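PDB 5EYF: glutamate ABC superfamily ATP binding cassette transporter, binding protein from Enterococcus faecium DO, which binds glutamate and probably delivers it, outside the cell membrane, to an ABC transporter for uptake. Local coordinates for residues Ile79-Ala84 and Ile202-Gly207; Thr85-Asp90 and Glu198-Ala203. All blocks are in the same frame, centred on the assembly; numbering follows the deposited sequence.

Interaction 1 of 2, residues Ile79-Ala84 and Ile202-Gly207; sequences IDAIIA and IAINKG
An antiparallel strand added at the edge of the parallel sheet of one lobe is the setting here, with Ile82 of strand 81-82 paired to Ala203 of strand 198-205. The two residues form a single hydrogen-bonded pair. Ile82 N donates to Ala203 O at 2.8 Å, nearly straight at 166°. Ala203 N returns a bond to Ile82 O at 2.9 Å, arriving in the carbonyl plane on a lone pair. Ala203 O also receives a CA-H...O contact from Ala81 CA, 3.2 Å away. Beyond the pair, a water carries the link onward. It donates to Asp80 O at 2.7 Å and accepts from Asn205 N at 2.8 Å.

The side chains sort onto two faces. On one lie Ala81, Ile83, Ile202 and Ile204. Ile202 keeps CG1 anti to its own carbonyl carbon (chi1 -63°), and this sends its two branches to different neighbours. CG2 meets Ala81 CB at 3.8 Å. CG1 runs alongside Ile83, whose CD1 lies 3.8 Å from it, and both side chains point the same way. Trp19 of strand 16-21 and helix 41-54 pack on this face. On the other face Ile82 CD1 rests against Ala203 CB at 3.9 Å, and Leu74 of helix 70-75 touches both residues.

The Asp80 carboxylate is engaged elsewhere. It forms a salt bridge with Arg10 and accepts a hydrogen bond from Ile18 N. Strand 81-82 is thus bound to strand 16-21 along one edge and to strand 198-205 along the other. A returning strand set antiparallel beside the third parallel strand, with helices packed on both faces, is typical of the type II periplasmic binding protein fold.

Interaction 2 of 2, residues Thr85-Asp90 and Glu198-Ala203; sequences TMTITD and EPYGIA. With GLU (glutamic acid), chain E.
Thr87 OG1 is gripped by two groups and donates to Glu198 OE1 at 2.7 Å. The amino N of the bound glutamate donates to Thr87 OG1 at 2.8 Å. Glu198 receives the bond on the anti lone pair of OE1, and its side chain reaches the threonine by bending at chi2 (-71°). Thr196 bonds its other oxygen. Thr85 O takes a second bond from the ligand N. Thr87 N donates to ligand O at 2.9 Å, almost straight at 174°. Thr85 OG1 bonds OE1 at the far end of the ligand.

The Tyr200 ring packs against the start of this loop. Thr85 CA sits over the centre of one face, 3.7 Å from the centroid, a CH-pi contact. Asp174 bonds both Tyr200 OH and the ligand.

Backbone bonds fix the loop: Gly201 N to Met86 O at 3.0 Å, and Ile88 N to Pro199 O at 2.9 Å. A water joins Met86 N to Gly201 O. Met86, a selenomethionine, brings its SE to 3.7 Å from Ala203 CB.

Glu198 lines the pocket and also acts through Thr87: accepting its hydroxyl hydrogen bond leaves an oxygen lone pair for the ligand amino group, and the carboxylate would probably favour the ammonium form.

How the interactions relate
Interactions 1 and 2 follow one another along the same two chain pieces. Residues 79-84 run directly into 85-90, and both pair with strand 198-205, sharing Ile202 and Ala203. Their centres are 11 Å apart. The Ala203 methyl serves both. Interaction 2 holds the ligand directly. Interaction 1 lies farther from it, with the Ile82 side chain about 8 Å from the bound glutamate. Ala84, at the end of residues 79-84, touches the ligand. Arg70, which also binds the glutamate, touches the side chains of both Ile82 and Met86.

Interaction 1 of 2, residues Ile79-Ala84 and Ile202-Gly207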
ATOM      1  N   ILE B  79     -11.909 -22.844 -10.271  1.00 23.03           N
ATOM      2  CA  ILE B  79     -11.544 -21.593 -10.907  1.00 22.00           C
ATOM      3  C   ILE B  79     -10.035 -21.627 -11.102  1.00 21.56           C
ATOM      4  O   ILE B  79      -9.325 -22.370 -10.420  1.00 22.52           O
ATOM      5  CB  ILE B  79     -11.951 -20.372 -10.058  1.00 21.67           C
ATOM      6  CG1 ILE B  79     -11.360 -20.513  -8.658  1.00 21.63           C
ATOM      7  CG2 ILE B  79     -13.456 -20.269  -9.986  1.00 23.54           C
ATOM      8  CD1 ILE B  79     -11.685 -19.362  -7.722  1.00 21.52           C
ATOM      9  N   ASP B  80      -9.552 -20.817 -12.054  1.00 20.67           N
ATOM     10  CA  ASP B  80      -8.128 -20.724 -12.363  1.00 19.68           C
ATOM     11  C   ASP B  80      -7.427 -19.667 -11.526  1.00 19.65           C
ATOM     12  O   ASP B  80      -6.206 -19.742 -11.312  1.00 20.67           O
ATOM     13  CB  ASP B  80      -7.927 -20.387 -13.854  1.00 19.71           C
ATOM     14  CG  ASP B  80      -8.537 -21.434 -14.781  1.00 22.51           C
ATOM     15  OD1 ASP B  80      -8.532 -22.651 -14.422  1.00 23.66           O
ATOM     16  OD2 ASP B  80      -9.033 -21.019 -15.863  1.00 23.37           O
ATOM     17  N   ALA B  81      -8.165 -18.657 -11.088  1.00 18.82           N
ATOM     18  CA  ALA B  81      -7.565 -17.554 -10.345  1.00 17.85           C
ATOM     19  C   ALA B  81      -8.657 -16.883  -9.535  1.00 18.39           C
ATOM     20  O   ALA B  81      -9.830 -16.876  -9.947  1.00 19.59           O
ATOM     21  CB  ALA B  81      -6.898 -16.539 -11.305  1.00 18.79           C
ATOM     22  N   ILE B  82      -8.260 -16.318  -8.383  1.00 18.25           N
ATOM     23  CA  ILE B  82      -9.131 -15.482  -7.561  1.00 16.87           C
ATOM     24  C   ILE B  82      -8.784 -14.028  -7.812  1.00 16.47           C
ATOM     25  O   ILE B  82      -7.634 -13.615  -7.601  1.00 17.56           O
ATOM     26  CB  ILE B  82      -8.978 -15.760  -6.062  1.00 17.51           C
ATOM     27  CG1 ILE B  82      -9.244 -17.216  -5.698  1.00 17.60           C
ATOM     28  CG2 ILE B  82      -9.906 -14.836  -5.287  1.00 17.34           C
ATOM     29  CD1 ILE B  82      -8.730 -17.536  -4.259  1.00 18.31           C
ATOM     30  N   ILE B  83      -9.752 -13.240  -8.262  1.00 16.79           N
ATOM     31  CA  ILE B  83      -9.591 -11.787  -8.252  1.00 15.41           C
ATOM     32  C   ILE B  83     -10.829 -11.241  -7.543  1.00 16.81           C
ATOM     33  O   ILE B  83     -11.903 -11.090  -8.133  1.00 16.86           O
ATOM     34  CB  ILE B  83      -9.347 -11.180  -9.652  1.00 15.46           C
ATOM     35  CG1 ILE B  83      -8.929  -9.714  -9.511  1.00 15.53           C
ATOM     36  CG2 ILE B  83     -10.497 -11.369 -10.654  1.00 15.90           C
ATOM     37  CD1 ILE B  83      -8.450  -9.140 -10.853  1.00 17.46           C
ATOM     38  N   ALA B  84     -10.693 -10.979  -6.250  1.00 16.13           N
ATOM     39  CA  ALA B  84     -11.868 -10.813  -5.397  1.00 16.79           C
ATOM     40  C   ALA B  84     -11.442 -10.090  -4.129  1.00 17.28           C
ATOM     41  O   ALA B  84     -11.432 -10.689  -3.054  1.00 19.35           O
ATOM     42  CB  ALA B  84     -12.521 -12.176  -5.052  1.00 17.10           C
ATOM     43  N   ILE B 202      -3.901 -11.173  -7.209  1.00 13.72           N
ATOM     44  CA  ILE B 202      -4.633 -12.266  -7.848  1.00 13.77           C
ATOM     45  C   ILE B 202      -4.066 -13.571  -7.327  1.00 14.70           C
ATOM     46  O   ILE B 202      -2.865 -13.817  -7.440  1.00 15.11           O
ATOM     47  CB  ILE B 202      -4.521 -12.181  -9.378  1.00 13.60           C
ATOM     48  CG1 ILE B 202      -5.175 -10.887  -9.850  1.00 15.13           C
ATOM     49  CG2 ILE B 202      -5.135 -13.449 -10.079  1.00 14.37           C
ATOM     50  CD1 ILE B 202      -4.803 -10.542 -11.330  1.00 15.16           C
ATOM     51  N   ALA B 203      -4.928 -14.432  -6.765  1.00 15.71           N
ATOM     52  CA  ALA B 203      -4.446 -15.679  -6.210  1.00 16.89           C
ATOM     53  C   ALA B 203      -4.552 -16.796  -7.236  1.00 17.27           C
ATOM     54  O   ALA B 203      -5.574 -16.944  -7.909  1.00 18.96           O
ATOM     55  CB  ALA B 203      -5.228 -16.041  -4.950  1.00 18.12           C
ATOM     56  N   ILE B 204      -3.494 -17.598  -7.313  1.00 18.00           N
ATOM     57  CA  ILE B 204      -3.384 -18.723  -8.229  1.00 18.27           C
ATOM     58  C   ILE B 204      -2.937 -19.942  -7.422  1.00 19.58           C
ATOM     59  O   ILE B 204      -2.166 -19.820  -6.461  1.00 20.09           O
ATOM     60  CB  ILE B 204      -2.420 -18.371  -9.384  1.00 19.33           C
ATOM     61  CG1 ILE B 204      -3.009 -17.192 -10.195  1.00 21.65           C
ATOM     62  CG2 ILE B 204      -2.065 -19.589 -10.259  1.00 19.44           C
ATOM     63  CD1 ILE B 204      -2.117 -16.644 -11.265  1.00 24.48           C
ATOM     64  N   ASN B 205      -3.479 -21.116  -7.744  1.00 21.76           N
ATOM     65  CA  ASN B 205      -3.096 -22.285  -6.959  1.00 24.31           C
ATOM     66  C   ASN B 205      -1.597 -22.544  -7.091  1.00 24.53           C
ATOM     67  O   ASN B 205      -0.961 -22.168  -8.083  1.00 25.03           O
ATOM     68  CB  ASN B 205      -3.876 -23.525  -7.420  1.00 25.55           C
ATOM     69  CG  ASN B 205      -3.864 -24.641  -6.403  1.00 29.31           C
ATOM     70  OD1 ASN B 205      -3.551 -24.423  -5.228  1.00 31.66           O
ATOM     71  ND2 ASN B 205      -4.194 -25.845  -6.843  1.00 31.72           N
ATOM     72  N   LYS B 206      -1.037 -23.193  -6.076  1.00 25.53           N
ATOM     73  CA  LYS B 206       0.320 -23.699  -6.164  1.00 25.54           C
ATOM     74  C   LYS B 206       0.456 -24.653  -7.349  1.00 26.73           C
ATOM     75  O   LYS B 206      -0.480 -25.379  -7.708  1.00 29.30           O
ATOM     76  CB  LYS B 206       0.693 -24.417  -4.862  1.00 26.87           C
ATOM     77  CG  LYS B 206       0.538 -23.567  -3.619  1.00 27.48           C
ATOM     78  CD  LYS B 206       1.652 -22.535  -3.518  1.00 28.20           C
ATOM     79  CE  LYS B 206       1.632 -21.775  -2.177  1.00 28.81           C
ATOM     80  NZ  LYS B 206       2.617 -20.667  -2.190  1.00 30.10           N
ATOM     81  N   GLY B 207       1.639 -24.646  -7.961  1.00 27.03           N
ATOM     82  CA  GLY B 207       1.928 -25.551  -9.053  1.00 25.65           C
ATOM     83  C   GLY B 207       1.410 -25.075 -10.387  1.00 26.39           C
ATOM     84  O   GLY B 207       1.285 -25.875 -11.324  1.00 28.37           O
TER
HETATM   85  O   HOH W   1      -4.849 -21.801 -10.121  1.00 20.97           O

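Interaction 2 of 2, residues Thr85-Asp90 and Glu198-Ala203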
ATOM      1  N   THR B  85     -11.036  -8.824  -4.269  1.00 17.08           N
ATOM      2  CA  THR B  85     -10.612  -7.945  -3.157  1.00 16.07           C
ATOM      3  C   THR B  85      -9.759  -8.690  -2.132  1.00 16.83           C
ATOM      4  O   THR B  85      -9.966  -8.586  -0.922  1.00 17.57           O
ATOM      5  CB  THR B  85     -11.822  -7.276  -2.469  1.00 17.40           C
ATOM      6  OG1 THR B  85     -12.695  -8.264  -1.865  1.00 18.14           O
ATOM      7  CG2 THR B  85     -12.620  -6.469  -3.482  1.00 17.08           C
HETATM    8  N   MSE B  86      -8.771  -9.431  -2.620  1.00 15.79           N
HETATM    9  CA  MSE B  86      -8.027 -10.353  -1.755  1.00 15.84           C
HETATM   10  C   MSE B  86      -6.651  -9.848  -1.365  1.00 16.45           C
HETATM   11  O   MSE B  86      -5.779  -9.709  -2.215  1.00 15.91           O
HETATM   12  CB  MSE B  86      -7.860 -11.696  -2.444  1.00 16.84           C
HETATM   13  CG  MSE B  86      -7.346 -12.776  -1.480  1.00 18.59           C
HETATM   14 SE   MSE B  86      -7.457 -14.474  -2.430  0.76 23.72          SE
HETATM   15  CE  MSE B  86      -6.649 -15.617  -1.099  1.00 21.96           C
ATOM     16  N   THR B  87      -6.455  -9.591  -0.079  1.00 15.03           N
ATOM     17  CA  THR B  87      -5.175  -9.070   0.376  1.00 14.73           C
ATOM     18  C   THR B  87      -4.102 -10.152   0.364  1.00 16.20           C
ATOM     19  O   THR B  87      -4.344 -11.313   0.751  1.00 16.76           O
ATOM     20  CB  THR B  87      -5.342  -8.516   1.799  1.00 16.24           C
ATOM     21  OG1 THR B  87      -6.323  -7.478   1.759  1.00 17.88           O
ATOM     22  CG2 THR B  87      -4.025  -7.961   2.356  1.00 16.82           C
ATOM     23  N   ILE B  88      -2.906  -9.752  -0.060  1.00 15.57           N
ATOM     24  CA  ILE B  88      -1.715 -10.591   0.016  1.00 16.43           C
ATOM     25  C   ILE B  88      -1.235 -10.637   1.457  1.00 16.54           C
ATOM     26  O   ILE B  88      -0.920  -9.593   2.054  1.00 18.68           O
ATOM     27  CB  ILE B  88      -0.608 -10.038  -0.901  1.00 15.96           C
ATOM     28  CG1 ILE B  88      -1.103 -10.000  -2.345  1.00 16.89           C
ATOM     29  CG2 ILE B  88       0.635 -10.913  -0.820  1.00 16.81           C
ATOM     30  CD1 ILE B  88      -0.095  -9.440  -3.290  1.00 17.59           C
ATOM     31  N   THR B  89      -1.127 -11.845   1.996  1.00 16.95           N
ATOM     32  CA  THR B  89      -0.539 -12.051   3.323  1.00 18.03           C
ATOM     33  C   THR B  89       0.403 -13.251   3.267  1.00 19.70           C
ATOM     34  O   THR B  89       0.204 -14.170   2.473  1.00 20.22           O
ATOM     35  CB  THR B  89      -1.591 -12.285   4.432  1.00 21.14           C
ATOM     36  OG1 THR B  89      -2.151 -13.604   4.323  1.00 22.50           O
ATOM     37  CG2 THR B  89      -2.701 -11.209   4.425  1.00 22.06           C
ATOM     38  N   ASP B  90       1.437 -13.239   4.124  1.00 21.25           N
ATOM     39  CA  ASP B  90       2.331 -14.399   4.209  1.00 22.42           C
ATOM     40  C   ASP B  90       1.583 -15.663   4.621  1.00 23.55           C
ATOM     41  O   ASP B  90       1.923 -16.756   4.159  1.00 24.62           O
ATOM     42  CB  ASP B  90       3.511 -14.123   5.143  1.00 25.14           C
ATOM     43  CG  ASP B  90       4.686 -13.533   4.408  1.00 29.23           C
ATOM     44  OD1 ASP B  90       4.691 -13.615   3.170  1.00 31.51           O
ATOM     45  OD2 ASP B  90       5.617 -13.015   5.052  1.00 30.90           O
ATOM     46  N   GLU B 198      -3.854  -3.026   2.797  1.00 14.67           N
ATOM     47  CA  GLU B 198      -4.502  -4.205   2.212  1.00 15.09           C
ATOM     48  C   GLU B 198      -4.178  -4.224   0.730  1.00 14.51           C
ATOM     49  O   GLU B 198      -5.009  -3.834  -0.094  1.00 15.53           O
ATOM     50  CB  GLU B 198      -6.020  -4.183   2.430  1.00 14.54           C
ATOM     51  CG  GLU B 198      -6.470  -4.086   3.898  1.00 15.82           C
ATOM     52  CD  GLU B 198      -6.229  -5.332   4.721  1.00 18.05           C
ATOM     53  OE1 GLU B 198      -6.277  -6.454   4.206  1.00 18.90           O
ATOM     54  OE2 GLU B 198      -6.003  -5.205   5.941  1.00 19.03           O
ATOM     55  N   PRO B 199      -2.973  -4.652   0.359  1.00 12.84           N
ATOM     56  CA  PRO B 199      -2.635  -4.753  -1.077  1.00 12.40           C
ATOM     57  C   PRO B 199      -3.322  -5.959  -1.707  1.00 12.36           C
ATOM     58  O   PRO B 199      -3.153  -7.090  -1.240  1.00 14.99           O
ATOM     59  CB  PRO B 199      -1.113  -4.922  -1.078  1.00 13.59           C
ATOM     60  CG  PRO B 199      -0.822  -5.528   0.279  1.00 15.59           C
ATOM     61  CD  PRO B 199      -1.831  -4.984   1.235  1.00 14.28           C
ATOM     62  N   TYR B 200      -4.108  -5.731  -2.756  1.00 12.42           N
ATOM     63  CA  TYR B 200      -4.801  -6.846  -3.390  1.00 11.69           C
ATOM     64  C   TYR B 200      -3.909  -7.534  -4.415  1.00 12.20           C
ATOM     65  O   TYR B 200      -3.219  -6.874  -5.206  1.00 12.86           O
ATOM     66  CB  TYR B 200      -6.046  -6.366  -4.127  1.00 13.85           C
ATOM     67  CG  TYR B 200      -7.142  -5.755  -3.300  1.00 13.60           C
ATOM     68  CD1 TYR B 200      -7.144  -5.835  -1.906  1.00 15.89           C
ATOM     69  CD2 TYR B 200      -8.217  -5.141  -3.932  1.00 14.50           C
ATOM     70  CE1 TYR B 200      -8.181  -5.277  -1.176  1.00 17.03           C
ATOM     71  CE2 TYR B 200      -9.254  -4.592  -3.220  1.00 15.62           C
ATOM     72  CZ  TYR B 200      -9.232  -4.655  -1.841  1.00 16.00           C
ATOM     73  OH  TYR B 200     -10.302  -4.105  -1.140  1.00 18.13           O
ATOM     74  N   GLY B 201      -3.966  -8.866  -4.419  1.00 13.07           N
ATOM     75  CA  GLY B 201      -3.314  -9.659  -5.438  1.00 13.46           C
ATOM     76  C   GLY B 201      -4.289 -10.646  -6.049  1.00 13.89           C
ATOM     77  O   GLY B 201      -5.376 -10.897  -5.516  1.00 14.82           O
ATOM     78  N   ILE B 202      -3.901 -11.173  -7.209  1.00 13.72           N
ATOM     79  CA  ILE B 202      -4.633 -12.266  -7.848  1.00 13.77           C
ATOM     80  C   ILE B 202      -4.066 -13.571  -7.327  1.00 14.70           C
ATOM     81  O   ILE B 202      -2.865 -13.817  -7.440  1.00 15.11           O
ATOM     82  CB  ILE B 202      -4.521 -12.181  -9.378  1.00 13.60           C
ATOM     83  CG1 ILE B 202      -5.175 -10.887  -9.850  1.00 15.13           C
ATOM     84  CG2 ILE B 202      -5.135 -13.449 -10.079  1.00 14.37           C
ATOM     85  CD1 ILE B 202      -4.803 -10.542 -11.330  1.00 15.16           C
ATOM     86  N   ALA B 203      -4.928 -14.432  -6.765  1.00 15.71           N
ATOM     87  CA  ALA B 203      -4.446 -15.679  -6.210  1.00 16.89           C
ATOM     88  C   ALA B 203      -4.552 -16.796  -7.236  1.00 17.27           C
ATOM     89  O   ALA B 203      -5.574 -16.944  -7.909  1.00 18.96           O
ATOM     90  CB  ALA B 203      -5.228 -16.041  -4.950  1.00 18.12           C
TER
HETATM   91  N   GLU E 301      -9.152  -7.482   1.485  1.00 19.56           N
HETATM   92  CA  GLU E 301      -9.534  -8.129   2.750  1.00 20.28           C
HETATM   93  C   GLU E 301      -9.206  -9.615   2.706  1.00 21.40           C
HETATM   94  O   GLU E 301      -8.720 -10.134   1.692  1.00 19.80           O
HETATM   95  CB  GLU E 301     -11.025  -7.915   3.074  1.00 21.92           C
HETATM   96  CG  GLU E 301     -11.981  -8.162   1.907  1.00 22.94           C
HETATM   97  CD  GLU E 301     -12.173  -9.632   1.545  1.00 24.08           C
HETATM   98  OE1 GLU E 301     -12.459  -9.895   0.372  1.00 23.07           O
HETATM   99  OE2 GLU E 301     -12.129 -10.519   2.428  1.00 25.23           O
HETATM  100  OXT GLU E 301      -9.403 -10.339   3.703  1.00 25.38           O
HETATM  101  O   HOH W   2      -8.056 -10.047  -5.427  1.00 14.82           O